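Local structure of lipase (Rhizopus chinensis, 6A0W) at residues G77-T82 and N91-R96; A52-R57 and Y104-G109; Q100-V105 and D163-V168. The protein probably hydrolyses the ester bonds of triacylglycerols, as a fungal class 3 lipase of the alpha/beta-hydrolase clan. All coordinates share one frame; numbering follows the deposited sequence.

Contact 1: G77-T82 and N91-R96; sequences GKLIKT and NGFILR
Lys78 and Arg96 pair through their backbones in both directions: Lys78 N donates to Arg96 O and Arg96 N to Lys78 O, each at 2.9 Å. Further along, Ile80 N reaches Ile94 O at 2.8 Å in a nearly straight bond (168°), while Lys81 N makes only a weak second bond to the same oxygen; Ile94 N returns one to Lys81 O.

Among the apolar contacts, Leu79 lies at about a right angle to Phe93, its CD2 3.7 Å from Phe93 CD1, and touches Leu95 as well. With CG anti to the backbone N (chi1 178°), Leu95 brings CD1 to 3.4 Å from Lys78 C. On the face turned to helix 137-160, Ile80 CB rests 4.0 Å from Ile94 CG2, and both residues touch Val153.

The side chains of Lys78 and Arg96 run alongside each other; in the model Lys78 NZ, which is poorly ordered, comes 3.5 Å from Arg96 NH2. Asp98 makes salt bridges with both residues, which probably offsets their repulsion.

Ile80 and Lys81 together face Ile94, a classic beta bulge in the antiparallel hairpin whose first strand, 78-85, forms one margin of the central sheet.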
loop_
_atom_site.group_PDB
_atom_site.type_symbol
_atom_site.label_atom_id
_atom_site.label_comp_id
_atom_site.label_asym_id
_atom_site.label_seq_id
_atom_site.Cartn_x
_atom_site.Cartn_y
_atom_site.Cartn_z
ATOM N N GLY A 77 -13.377 9.899 12.964
ATOM C CA GLY A 77 -13.156 10.220 11.561
ATOM C C GLY A 77 -14.282 11.026 10.929
ATOM O O GLY A 77 -15.451 10.744 11.154
ATOM N N LYS A 78 -13.905 11.957 10.055
ATOM C CA LYS A 78 -14.813 12.696 9.162
ATOM C C LYS A 78 -14.389 12.557 7.709
ATOM O O LYS A 78 -13.279 12.946 7.306
ATOM C CB LYS A 78 -14.788 14.197 9.485
ATOM C CG LYS A 78 -15.949 14.703 10.316
ATOM C CD LYS A 78 -15.583 14.882 11.786
ATOM C CE LYS A 78 -15.421 16.353 12.150
ATOM N NZ LYS A 78 -14.417 16.533 13.240
ATOM N N LEU A 79 -15.273 12.011 6.902
ATOM C CA LEU A 79 -15.017 11.861 5.487
ATOM C C LEU A 79 -15.088 13.244 4.856
ATOM O O LEU A 79 -16.069 13.930 5.011
ATOM C CB LEU A 79 -16.079 10.986 4.835
ATOM C CG LEU A 79 -15.721 9.509 4.824
ATOM C CD1 LEU A 79 -16.961 8.759 4.338
ATOM C CD2 LEU A 79 -14.486 9.221 3.958
ATOM N N ILE A 80 -14.073 13.612 4.101
ATOM C CA ILE A 80 -14.056 14.902 3.427
ATOM C C ILE A 80 -14.479 14.715 1.988
ATOM O O ILE A 80 -15.266 15.488 1.489
ATOM C CB ILE A 80 -12.647 15.539 3.487
ATOM C CG1 ILE A 80 -12.139 15.566 4.930
ATOM C CG2 ILE A 80 -12.651 16.957 2.913
ATOM C CD1 ILE A 80 -13.090 16.231 5.905
ATOM N N LYS A 81 -14.112 13.595 1.372
ATOM C CA LYS A 81 -14.389 13.402 -0.033
ATOM C C LYS A 81 -14.190 11.945 -0.348
ATOM O O LYS A 81 -13.240 11.363 0.140
ATOM C CB LYS A 81 -13.373 14.209 -0.846
ATOM C CG LYS A 81 -13.535 14.129 -2.366
ATOM C CD LYS A 81 -14.406 15.275 -2.838
ATOM C CE LYS A 81 -14.740 15.213 -4.319
ATOM N NZ LYS A 81 -13.558 15.356 -5.209
ATOM N N THR A 82 -15.007 11.389 -1.236
ATOM C CA THR A 82 -14.750 10.068 -1.831
ATOM C C THR A 82 -14.723 10.213 -3.335
ATOM O O THR A 82 -15.153 11.234 -3.830
ATOM C CB THR A 82 -15.823 9.040 -1.443
ATOM O OG1 THR A 82 -17.054 9.391 -2.046
ATOM C CG2 THR A 82 -16.035 9.024 0.072
ATOM N N ASN A 91 -10.731 3.526 -6.390
ATOM C CA ASN A 91 -11.602 4.238 -5.487
ATOM C C ASN A 91 -10.743 4.778 -4.348
ATOM O O ASN A 91 -9.684 4.246 -4.062
ATOM C CB ASN A 91 -12.661 3.291 -4.913
ATOM C CG ASN A 91 -13.582 2.693 -5.981
ATOM O OD1 ASN A 91 -14.674 3.205 -6.157
ATOM N ND2 ASN A 91 -13.183 1.581 -6.629
ATOM N N GLY A 92 -11.226 5.799 -3.653
ATOM C CA GLY A 92 -10.513 6.322 -2.520
ATOM C C GLY A 92 -11.284 7.393 -1.807
ATOM O O GLY A 92 -12.420 7.742 -2.169
ATOM N N PHE A 93 -10.659 7.880 -0.757
ATOM C CA PHE A 93 -11.250 8.877 0.078
ATOM C C PHE A 93 -10.200 9.705 0.793
ATOM O O PHE A 93 -9.054 9.291 0.922
ATOM C CB PHE A 93 -12.221 8.247 1.082
ATOM C CG PHE A 93 -11.588 7.324 2.092
ATOM C CD1 PHE A 93 -11.078 7.828 3.282
ATOM C CD2 PHE A 93 -11.755 5.954 1.987
ATOM C CE1 PHE A 93 -10.548 6.973 4.236
ATOM C CE2 PHE A 93 -11.259 5.086 2.956
ATOM C CZ PHE A 93 -10.675 5.600 4.098
ATOM N N ILE A 94 -10.651 10.837 1.337
ATOM C CA ILE A 94 -9.877 11.658 2.213
ATOM C C ILE A 94 -10.722 11.693 3.470
ATOM O O ILE A 94 -11.916 11.987 3.413
ATOM C CB ILE A 94 -9.794 13.124 1.707
ATOM C CG1 ILE A 94 -9.212 13.218 0.294
ATOM C CG2 ILE A 94 -9.071 13.994 2.713
ATOM C CD1 ILE A 94 -7.930 12.490 0.142
ATOM N N LEU A 95 -10.049 11.585 4.599
ATOM C CA LEU A 95 -10.663 11.524 5.903
ATOM C C LEU A 95 -9.794 12.331 6.861
ATOM O O LEU A 95 -8.566 12.270 6.817
ATOM C CB LEU A 95 -10.709 10.064 6.365
ATOM C CG LEU A 95 -11.287 9.784 7.753
ATOM C CD1 LEU A 95 -12.793 9.600 7.594
ATOM C CD2 LEU A 95 -10.644 8.504 8.287
ATOM N N ARG A 96 -10.432 13.046 7.777
ATOM C CA ARG A 96 -9.706 13.766 8.789
ATOM C C ARG A 96 -10.102 13.267 10.183
ATOM O O ARG A 96 -11.300 13.096 10.489
ATOM C CB ARG A 96 -9.977 15.268 8.670
ATOM C CG ARG A 96 -9.020 16.086 9.514
ATOM C CD ARG A 96 -9.285 17.590 9.427
ATOM N NE ARG A 96 -10.358 17.951 10.321
ATOM C CZ ARG A 96 -11.629 18.159 9.974
ATOM N NH1 ARG A 96 -11.995 18.306 8.711
ATOM N NH2 ARG A 96 -12.530 18.290 10.936
HETATM O O HOH W 1 -12.253 14.470 12.980
#

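Contact 2: A52-R57 and Y104-G109; sequences ATAYCR and YVTFRG
Thr106 meets Ala54 where the chain leaving helix 38-53 makes a type I turn, Thr53 to Cys56, against a strand of the central alpha/beta-hydrolase sheet. The methyl CG2 of Thr106, anti to the backbone N, lies 4.0 Å from Ala54 CB. Phe107 leaves the backbone away from the turn, and its ring meets Tyr150 of helix 137-160 edge-to-face.

Arg108 has the largest share of the contact. Its CG sits between the backbone N and the carbonyl carbon (chi1 65°), and from there the chain runs extended to NE alongside the turn. CB lies over one face of the Tyr55 ring, 4.1 Å from its centroid, in a CH-pi contact, while CD comes to 3.3 Å from Tyr55 CD1. The guanidinium, inclined 33° to that ring, presents its edge to Ala54 O, which takes a weak, bent bond from NE at 3.0 Å. A water donates to the same oxygen and weakly accepts from Arg108 NH2.

Beyond the strand, Tyr55 OH, also hydrogen-bonded to His171 beside the probable nucleophile Ser172, contacts a water at 2.7 Å; that water accepts the N-H of Gly109, its oxygen also 2.7 Å from Gly109 N.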
loop_
_atom_site.group_PDB
_atom_site.type_symbol
_atom_site.label_atom_id
_atom_site.label_comp_id
_atom_site.label_asym_id
_atom_site.label_seq_id
_atom_site.Cartn_x
_atom_site.Cartn_y
_atom_site.Cartn_z
ATOM N N ALA A 52 -8.304 -0.978 4.875
ATOM C CA ALA A 52 -9.386 -1.950 4.702
ATOM C C ALA A 52 -10.733 -1.324 4.490
ATOM O O ALA A 52 -11.614 -1.949 3.885
ATOM C CB ALA A 52 -9.448 -2.919 5.906
ATOM N N THR A 53 -10.945 -0.138 5.052
ATOM C CA THR A 53 -12.241 0.510 4.957
ATOM C C THR A 53 -12.559 0.916 3.513
ATOM O O THR A 53 -13.712 1.134 3.175
ATOM C CB THR A 53 -12.330 1.776 5.821
ATOM O OG1 THR A 53 -11.369 2.745 5.377
ATOM C CG2 THR A 53 -12.100 1.430 7.293
ATOM N N ALA A 54 -11.558 0.960 2.646
ATOM C CA ALA A 54 -11.809 1.439 1.307
ATOM C C ALA A 54 -12.662 0.461 0.523
ATOM O O ALA A 54 -13.219 0.819 -0.524
ATOM C CB ALA A 54 -10.510 1.680 0.583
ATOM N N TYR A 55 -12.680 -0.798 0.971
ATOM C CA TYR A 55 -13.458 -1.822 0.288
ATOM C C TYR A 55 -14.881 -1.855 0.773
ATOM O O TYR A 55 -15.662 -2.668 0.288
ATOM C CB TYR A 55 -12.817 -3.186 0.448
ATOM C CG TYR A 55 -11.467 -3.317 -0.171
ATOM C CD1 TYR A 55 -11.330 -3.663 -1.515
ATOM C CD2 TYR A 55 -10.313 -3.167 0.578
ATOM C CE1 TYR A 55 -10.092 -3.782 -2.119
ATOM C CE2 TYR A 55 -9.055 -3.377 -0.007
ATOM C CZ TYR A 55 -8.951 -3.663 -1.348
ATOM O OH TYR A 55 -7.720 -3.762 -1.938
ATOM N N CYS A 56 -15.210 -1.050 1.777
ATOM C CA CYS A 56 -16.577 -0.953 2.238
ATOM C C CYS A 56 -17.422 -0.021 1.329
ATOM O O CYS A 56 -17.155 1.176 1.235
ATOM C CB CYS A 56 -16.594 -0.436 3.680
ATOM S SG CYS A 56 -15.630 -1.395 4.875
ATOM N N ARG A 57 -18.527 -0.538 0.793
ATOM C CA ARG A 57 -19.383 0.245 -0.085
ATOM C C ARG A 57 -20.044 1.373 0.690
ATOM O O ARG A 57 -20.402 2.388 0.105
ATOM C CB ARG A 57 -20.475 -0.599 -0.746
ATOM C CG ARG A 57 -20.059 -1.888 -1.442
ATOM C CD ARG A 57 -19.327 -1.700 -2.754
ATOM N NE ARG A 57 -20.013 -0.895 -3.764
ATOM C CZ ARG A 57 -19.392 -0.397 -4.834
ATOM N NH1 ARG A 57 -18.102 -0.667 -5.052
ATOM N NH2 ARG A 57 -20.034 0.411 -5.677
ATOM N N TYR A 104 -6.060 11.642 6.262
ATOM C CA TYR A 104 -5.813 10.342 5.608
ATOM C C TYR A 104 -6.195 10.411 4.133
ATOM O O TYR A 104 -7.225 10.943 3.811
ATOM C CB TYR A 104 -6.675 9.252 6.240
ATOM C CG TYR A 104 -6.398 8.914 7.680
ATOM C CD1 TYR A 104 -7.042 9.568 8.706
ATOM C CD2 TYR A 104 -5.515 7.908 8.010
ATOM C CE1 TYR A 104 -6.808 9.238 10.023
ATOM C CE2 TYR A 104 -5.260 7.570 9.322
ATOM C CZ TYR A 104 -5.919 8.233 10.332
ATOM O OH TYR A 104 -5.664 7.902 11.623
ATOM N N VAL A 105 -5.340 9.896 3.300
ATOM C CA VAL A 105 -5.606 9.742 1.854
ATOM C C VAL A 105 -5.587 8.232 1.650
ATOM O O VAL A 105 -4.546 7.665 1.833
ATOM C CB VAL A 105 -4.561 10.455 0.983
ATOM C CG1 VAL A 105 -4.898 10.302 -0.479
ATOM C CG2 VAL A 105 -4.444 11.921 1.346
ATOM N N THR A 106 -6.696 7.628 1.319
ATOM C CA THR A 106 -6.763 6.152 1.210
ATOM C C THR A 106 -7.209 5.721 -0.188
ATOM O O THR A 106 -8.133 6.319 -0.698
ATOM C CB THR A 106 -7.718 5.597 2.276
ATOM O OG1 THR A 106 -7.348 6.081 3.559
ATOM C CG2 THR A 106 -7.766 4.091 2.292
ATOM N N PHE A 107 -6.605 4.684 -0.736
ATOM C CA PHE A 107 -6.985 4.188 -2.078
ATOM C C PHE A 107 -7.170 2.670 -2.100
ATOM O O PHE A 107 -6.675 1.950 -1.253
ATOM C CB PHE A 107 -5.886 4.463 -3.102
ATOM C CG PHE A 107 -5.476 5.900 -3.264
ATOM C CD1 PHE A 107 -4.480 6.447 -2.478
ATOM C CD2 PHE A 107 -6.074 6.700 -4.213
ATOM C CE1 PHE A 107 -4.091 7.764 -2.638
ATOM C CE2 PHE A 107 -5.688 8.016 -4.368
ATOM C CZ PHE A 107 -4.695 8.541 -3.584
ATOM N N ARG A 108 -8.211 2.171 -3.097
ATOM C CA ARG A 108 -8.037 0.768 -3.517
ATOM C C ARG A 108 -8.063 0.710 -5.041
ATOM O O ARG A 108 -8.680 1.568 -5.650
ATOM C CB ARG A 108 -9.125 -0.128 -2.921
ATOM C CG ARG A 108 -10.527 0.187 -3.417
ATOM C CD ARG A 108 -11.614 -0.670 -2.789
ATOM N NE ARG A 108 -12.938 -0.346 -3.314
ATOM C CZ ARG A 108 -13.466 -0.901 -4.395
ATOM N NH1 ARG A 108 -12.786 -1.816 -5.074
ATOM N NH2 ARG A 108 -14.679 -0.546 -4.801
ATOM N N GLY A 109 -7.827 -0.431 -5.483
ATOM C CA GLY A 109 -8.085 -0.815 -6.874
ATOM C C GLY A 109 -9.197 -1.844 -6.884
ATOM O O GLY A 109 -9.991 -1.853 -5.967
HETATM O O HOH W 2 -15.601 0.456 -1.873
HETATM O O HOH W 3 -6.810 -2.548 -4.125
#

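Contact 3: Q100-V105 and D163-V168; sequences QKTIYV and DYKVIV
Lys101 CA stands over the centre of the Tyr164 ring, 3.6 Å from the centroid and 9° off the normal, a CH-pi contact. The lysine chain crosses the tyrosine at about a right angle, then bends at chi3 to bring NZ to 3.0 Å from Asp163 OD2 in a salt bridge whose hydrogen bond is weak. Tyr164 OH is hydrogen-bonded to Asp98 OD1, which helps hold the ring against Lys101.

The two strands run as parallel neighbours in the central sheet of the alpha/beta-hydrolase fold; the long connection between them includes helix 137-160, a beta-alpha-beta crossover with extra elements. Lys165 N donates to Lys101 O, Ile103 N to Lys165 O, Ile167 N to Ile103 O, and Val105 N to Ile167 O.

A chi1 of -61° sets Thr102 OG1 beside the backbone N and leaves CG2 anti to it, placing this methyl over the centre of the Tyr104 ring and tightly against Ile167 CG1 at 3.5 Å. The Tyr104 ring and Ile167 extend together from the same face, with Tyr47 of helix 38-53 covering both. On the reverse face, Ile103 CB packs 4.2 Å from Val166 CG2, and Val105 CB 4.1 Å from Val168 CG1.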
loop_
_atom_site.group_PDB
_atom_site.type_symbol
_atom_site.label_atom_id
_atom_site.label_comp_id
_atom_site.label_asym_id
_atom_site.label_seq_id
_atom_site.Cartn_x
_atom_site.Cartn_y
_atom_site.Cartn_z
ATOM N N GLN A 100 -6.496 12.508 16.167
ATOM C CA GLN A 100 -5.157 11.982 15.826
ATOM C C GLN A 100 -4.364 13.023 15.041
ATOM O O GLN A 100 -3.248 12.714 14.680
ATOM C CB GLN A 100 -5.305 10.699 15.015
ATOM C CG GLN A 100 -6.322 9.735 15.595
ATOM C CD GLN A 100 -6.167 8.309 15.133
ATOM O OE1 GLN A 100 -7.133 7.583 14.990
ATOM N NE2 GLN A 100 -4.934 7.886 14.935
ATOM N N LYS A 101 -4.936 14.191 14.797
ATOM C CA LYS A 101 -4.292 15.272 14.007
ATOM C C LYS A 101 -3.749 14.677 12.705
ATOM O O LYS A 101 -2.592 14.892 12.406
ATOM C CB LYS A 101 -3.208 15.959 14.834
ATOM C CG LYS A 101 -3.728 16.809 15.979
ATOM C CD LYS A 101 -2.642 17.455 16.791
ATOM C CE LYS A 101 -2.589 18.957 16.619
ATOM N NZ LYS A 101 -1.259 19.527 16.939
ATOM N N THR A 102 -4.578 13.980 11.960
ATOM C CA THR A 102 -4.122 13.296 10.737
ATOM C C THR A 102 -5.105 13.530 9.591
ATOM O O THR A 102 -6.305 13.553 9.836
ATOM C CB THR A 102 -4.005 11.781 10.986
ATOM O OG1 THR A 102 -3.070 11.490 12.013
ATOM C CG2 THR A 102 -3.627 10.977 9.766
ATOM N N ILE A 103 -4.582 13.757 8.413
ATOM C CA ILE A 103 -5.408 13.790 7.184
ATOM C C ILE A 103 -5.087 12.485 6.460
ATOM O O ILE A 103 -3.930 12.276 6.122
ATOM C CB ILE A 103 -5.089 15.007 6.306
ATOM C CG1 ILE A 103 -5.377 16.321 7.031
ATOM C CG2 ILE A 103 -5.837 14.904 4.999
ATOM C CD1 ILE A 103 -4.600 17.486 6.512
ATOM N N TYR A 104 -6.060 11.642 6.262
ATOM C CA TYR A 104 -5.813 10.342 5.608
ATOM C C TYR A 104 -6.195 10.411 4.133
ATOM O O TYR A 104 -7.225 10.943 3.811
ATOM C CB TYR A 104 -6.675 9.252 6.240
ATOM C CG TYR A 104 -6.398 8.914 7.680
ATOM C CD1 TYR A 104 -7.042 9.568 8.706
ATOM C CD2 TYR A 104 -5.515 7.908 8.010
ATOM C CE1 TYR A 104 -6.808 9.238 10.023
ATOM C CE2 TYR A 104 -5.260 7.570 9.322
ATOM C CZ TYR A 104 -5.919 8.233 10.332
ATOM O OH TYR A 104 -5.664 7.902 11.623
ATOM N N VAL A 105 -5.340 9.896 3.300
ATOM C CA VAL A 105 -5.606 9.742 1.854
ATOM C C VAL A 105 -5.587 8.232 1.650
ATOM O O VAL A 105 -4.546 7.665 1.833
ATOM C CB VAL A 105 -4.561 10.455 0.983
ATOM C CG1 VAL A 105 -4.898 10.302 -0.479
ATOM C CG2 VAL A 105 -4.444 11.921 1.346
ATOM N N ASP A 163 -1.024 22.030 11.008
ATOM C CA ASP A 163 -0.215 21.239 11.930
ATOM C C ASP A 163 -0.486 19.726 11.824
ATOM O O ASP A 163 0.149 18.942 12.526
ATOM C CB ASP A 163 -0.461 21.687 13.381
ATOM C CG ASP A 163 -1.966 21.779 13.738
ATOM O OD1 ASP A 163 -2.848 22.105 12.869
ATOM O OD2 ASP A 163 -2.273 21.565 14.934
ATOM N N TYR A 164 -1.435 19.293 11.003
ATOM C CA TYR A 164 -1.764 17.855 10.959
ATOM C C TYR A 164 -0.783 17.103 10.056
ATOM O O TYR A 164 -0.247 17.651 9.096
ATOM C CB TYR A 164 -3.192 17.620 10.468
ATOM C CG TYR A 164 -4.319 17.901 11.452
ATOM C CD1 TYR A 164 -4.181 18.811 12.473
ATOM C CD2 TYR A 164 -5.577 17.325 11.247
ATOM C CE1 TYR A 164 -5.250 19.098 13.325
ATOM C CE2 TYR A 164 -6.644 17.612 12.071
ATOM C CZ TYR A 164 -6.496 18.548 13.074
ATOM O OH TYR A 164 -7.574 18.772 13.895
ATOM N N LYS A 165 -0.570 15.816 10.309
ATOM C CA LYS A 165 0.221 15.038 9.368
ATOM C C LYS A 165 -0.673 14.367 8.336
ATOM O O LYS A 165 -1.835 14.136 8.584
ATOM C CB LYS A 165 1.024 13.987 10.103
ATOM C CG LYS A 165 0.178 12.908 10.708
ATOM C CD LYS A 165 1.075 11.970 11.484
ATOM C CE LYS A 165 0.246 11.017 12.317
ATOM N NZ LYS A 165 1.188 10.238 13.159
ATOM N N VAL A 166 -0.097 14.046 7.190
ATOM C CA VAL A 166 -0.786 13.353 6.138
ATOM C C VAL A 166 -0.264 11.920 6.027
ATOM O O VAL A 166 0.949 11.681 5.870
ATOM C CB VAL A 166 -0.548 14.103 4.803
ATOM C CG1 VAL A 166 -1.122 13.341 3.636
ATOM C CG2 VAL A 166 -1.147 15.503 4.876
ATOM N N ILE A 167 -1.196 10.967 6.134
ATOM C CA ILE A 167 -0.912 9.550 6.008
ATOM C C ILE A 167 -1.570 9.061 4.727
ATOM O O ILE A 167 -2.771 9.224 4.540
ATOM C CB ILE A 167 -1.571 8.760 7.176
ATOM C CG1 ILE A 167 -0.961 9.117 8.543
ATOM C CG2 ILE A 167 -1.481 7.266 6.930
ATOM C CD1 ILE A 167 0.447 8.613 8.815
ATOM N N VAL A 168 -0.796 8.478 3.821
ATOM C CA VAL A 168 -1.373 7.934 2.610
ATOM C C VAL A 168 -1.315 6.398 2.714
ATOM O O VAL A 168 -0.238 5.853 2.929
ATOM C CB VAL A 168 -0.595 8.361 1.346
ATOM C CG1 VAL A 168 -1.381 7.974 0.115
ATOM C CG2 VAL A 168 -0.265 9.854 1.335
#

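In the fold
Four neighbouring strands of one mixed sheet, 78-85, 90-97, 102-108 and 165-171, carry the contacts. Contact 1 joins the first two and contact 3 the last two; strand 102-108 bonds to strand 90-97 as well. Contact 2 shares Tyr104 and Val105 with contact 3 and ties the later part of strand 102-108 to the turn that follows helix 38-53. Along the chain, contact 1 nests within the loop contact 2 closes and ends before contact 3 opens. Contacts 1 and 2 have centres about 9 Å apart, contacts 1 and 3 about 11 Å, contacts 2 and 3 about 15 Å. Strand 165-171 leads on to the probable nucleophile elbow at Ser172, near contact 2.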